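Local coordinates for protein tRNA threonylcarbamoyladenosine dehydratase (Escherichia coli, PDB 4D7A) that catalyses the ATP-dependent dehydration of threonylcarbamoyladenosine at position 37 of tRNAs to its cyclic form, and can accept sulfur from a cysteine desulfurase in vitro, at residues Thr58-Asp63 and Asp107-Asp112. Numbering follows the deposited sequence.
Sequences TLIDMD and DFVTPD. With AMP (adenosine monophosphate), chain K.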
# COMPACT_ATOMS: atom_id res chain seq x y z
N THR B 58 18.41 6.60 -0.84
CA THR B 58 19.20 5.98 -1.90
C THR B 58 18.43 4.78 -2.45
O THR B 58 17.85 3.99 -1.67
CB THR B 58 20.59 5.53 -1.40
OG1 THR B 58 21.37 6.69 -1.07
CG2 THR B 58 21.32 4.73 -2.48
N LEU B 59 18.39 4.66 -3.78
CA LEU B 59 17.72 3.56 -4.45
C LEU B 59 18.74 2.71 -5.20
O LEU B 59 19.49 3.25 -6.02
CB LEU B 59 16.67 4.06 -5.44
CG LEU B 59 15.64 5.05 -4.91
CD1 LEU B 59 14.71 5.47 -6.04
CD2 LEU B 59 14.84 4.41 -3.77
N ILE B 60 18.75 1.41 -4.93
CA ILE B 60 19.71 0.52 -5.60
C ILE B 60 19.00 -0.58 -6.38
O ILE B 60 18.35 -1.45 -5.81
CB ILE B 60 20.70 -0.12 -4.60
CG1 ILE B 60 21.34 0.96 -3.71
CG2 ILE B 60 21.79 -0.93 -5.37
CD1 ILE B 60 22.48 0.46 -2.80
N ASP B 61 19.14 -0.53 -7.71
CA ASP B 61 18.56 -1.53 -8.61
C ASP B 61 19.16 -1.30 -9.99
O ASP B 61 19.45 -0.16 -10.34
CB ASP B 61 17.03 -1.39 -8.68
CG ASP B 61 16.33 -2.68 -9.07
OD1 ASP B 61 16.87 -3.46 -9.90
OD2 ASP B 61 15.20 -2.92 -8.56
N MET B 62 19.36 -2.36 -10.77
CA MET B 62 19.87 -2.18 -12.13
C MET B 62 18.80 -2.54 -13.16
O MET B 62 19.05 -2.43 -14.37
CB MET B 62 21.15 -3.02 -12.40
CG MET B 62 22.02 -2.47 -13.54
SD MET B 62 23.45 -3.46 -14.07
CE MET B 62 24.33 -3.77 -12.55
N ASP B 63 17.62 -2.96 -12.71
CA ASP B 63 16.60 -3.44 -13.64
C ASP B 63 15.82 -2.31 -14.31
O ASP B 63 15.79 -1.18 -13.82
CB ASP B 63 15.61 -4.38 -12.94
CG ASP B 63 16.10 -5.81 -12.89
OD1 ASP B 63 17.23 -6.07 -13.34
OD2 ASP B 63 15.35 -6.67 -12.39
N ASP B 107 22.96 -0.50 -10.08
CA ASP B 107 23.80 -1.67 -9.82
C ASP B 107 23.03 -2.68 -8.98
O ASP B 107 21.98 -2.34 -8.43
CB ASP B 107 25.10 -1.26 -9.11
CG ASP B 107 26.26 -2.26 -9.33
OD1 ASP B 107 26.07 -3.30 -9.99
OD2 ASP B 107 27.37 -2.00 -8.81
N PHE B 108 23.56 -3.89 -8.87
CA PHE B 108 23.05 -4.89 -7.94
C PHE B 108 24.07 -5.09 -6.82
O PHE B 108 25.27 -4.96 -7.06
CB PHE B 108 22.82 -6.24 -8.63
CG PHE B 108 21.79 -6.20 -9.71
CD1 PHE B 108 20.51 -5.71 -9.47
CD2 PHE B 108 22.10 -6.65 -10.99
CE1 PHE B 108 19.56 -5.69 -10.49
CE2 PHE B 108 21.17 -6.62 -12.01
CZ PHE B 108 19.90 -6.14 -11.76
N VAL B 109 23.60 -5.41 -5.62
CA VAL B 109 24.50 -5.69 -4.50
C VAL B 109 25.14 -7.06 -4.70
O VAL B 109 24.47 -8.02 -5.07
CB VAL B 109 23.75 -5.63 -3.15
CG1 VAL B 109 24.63 -6.14 -2.00
CG2 VAL B 109 23.28 -4.22 -2.88
N THR B 110 26.44 -7.13 -4.48
CA THR B 110 27.17 -8.40 -4.52
C THR B 110 28.03 -8.51 -3.28
O THR B 110 28.29 -7.50 -2.61
CB THR B 110 28.10 -8.51 -5.76
OG1 THR B 110 29.23 -7.67 -5.56
CG2 THR B 110 27.38 -8.13 -7.03
N PRO B 111 28.51 -9.72 -2.95
CA PRO B 111 29.47 -9.80 -1.84
C PRO B 111 30.67 -8.87 -2.04
O PRO B 111 31.25 -8.38 -1.07
CB PRO B 111 29.91 -11.26 -1.87
CG PRO B 111 28.73 -11.98 -2.40
CD PRO B 111 28.10 -11.06 -3.41
N ASP B 112 31.00 -8.59 -3.30
CA ASP B 112 32.16 -7.77 -3.63
C ASP B 112 31.95 -6.26 -3.50
O ASP B 112 32.92 -5.53 -3.29
CB ASP B 112 32.64 -8.09 -5.05
CG ASP B 112 33.24 -9.48 -5.16
OD1 ASP B 112 33.84 -9.94 -4.16
OD2 ASP B 112 33.14 -10.09 -6.25
P AMP K . 9.81 -8.35 -7.82
O1P AMP K . 8.49 -7.71 -7.46
O2P AMP K . 9.88 -8.73 -9.28
O3P AMP K . 10.22 -9.51 -6.92
O5' AMP K . 10.92 -7.21 -7.60
C5' AMP K . 12.28 -7.53 -7.26
C4' AMP K . 13.23 -6.36 -7.50
O4' AMP K . 14.49 -6.56 -6.77
C3' AMP K . 13.62 -6.13 -8.97
O3' AMP K . 13.48 -4.75 -9.30
C2' AMP K . 15.11 -6.51 -9.01
O2' AMP K . 15.89 -5.85 -9.99
C1' AMP K . 15.56 -6.14 -7.60
N9 AMP K . 16.83 -6.78 -7.22
C8 AMP K . 17.10 -8.09 -7.35
N7 AMP K . 18.37 -8.40 -6.98
C5 AMP K . 18.96 -7.25 -6.62
C6 AMP K . 20.30 -6.86 -6.11
N6 AMP K . 21.27 -7.78 -5.93
N1 AMP K . 20.54 -5.57 -5.83
C2 AMP K . 19.58 -4.63 -6.03
N3 AMP K . 18.34 -4.90 -6.48
C4 AMP K . 17.96 -6.17 -6.79
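The F108 ring packs against M62, D61 and D63, and its inner part, with CB, against the adenine of AMP. CB lies 3.5 Å from AMP N6. CG and CD1 lie near AMP C6, CD1 also near C5. CD2 faces M62 CE and CB. CE1 lies 3.3 Å from M62 N and nears D61 OD1. CZ ends against D63 OD1 at 3.1 Å, at the ring edge, with carboxylate and ring planes 87° apart. M62 CB sits over one face, above CE2 and CZ, 3.6 Å from the centroid, a CH-pi contact. M62 SD adds an oblique Met-aromatic contact. M62 CG is anti to its backbone N (chi1 -157°), and a bend at chi3 carries CE to D107 OD1. D107 OD2 is hydrogen-bonded to Y117. I60 CG2 packs on D107 O.

D61 OD1 accepts from D63 N, closing an Asx turn. D61 OD2 takes the ribose O3' at 2.6 Å and also bonds I38 N. O2' lies within hydrogen-bonding distance of D61 OD1 and D63 OD2. V109 N donates to adenine N1. With an alanine at F108, the adenine face near C5 and C6 would probably lose its packing partner, and M62 CB its CH-pi contact. An acidic residue after the second strand, gripping the ribose hydroxyls, is typical of the Rossmann-type nucleotide site in the HesA/MoeB/ThiF family.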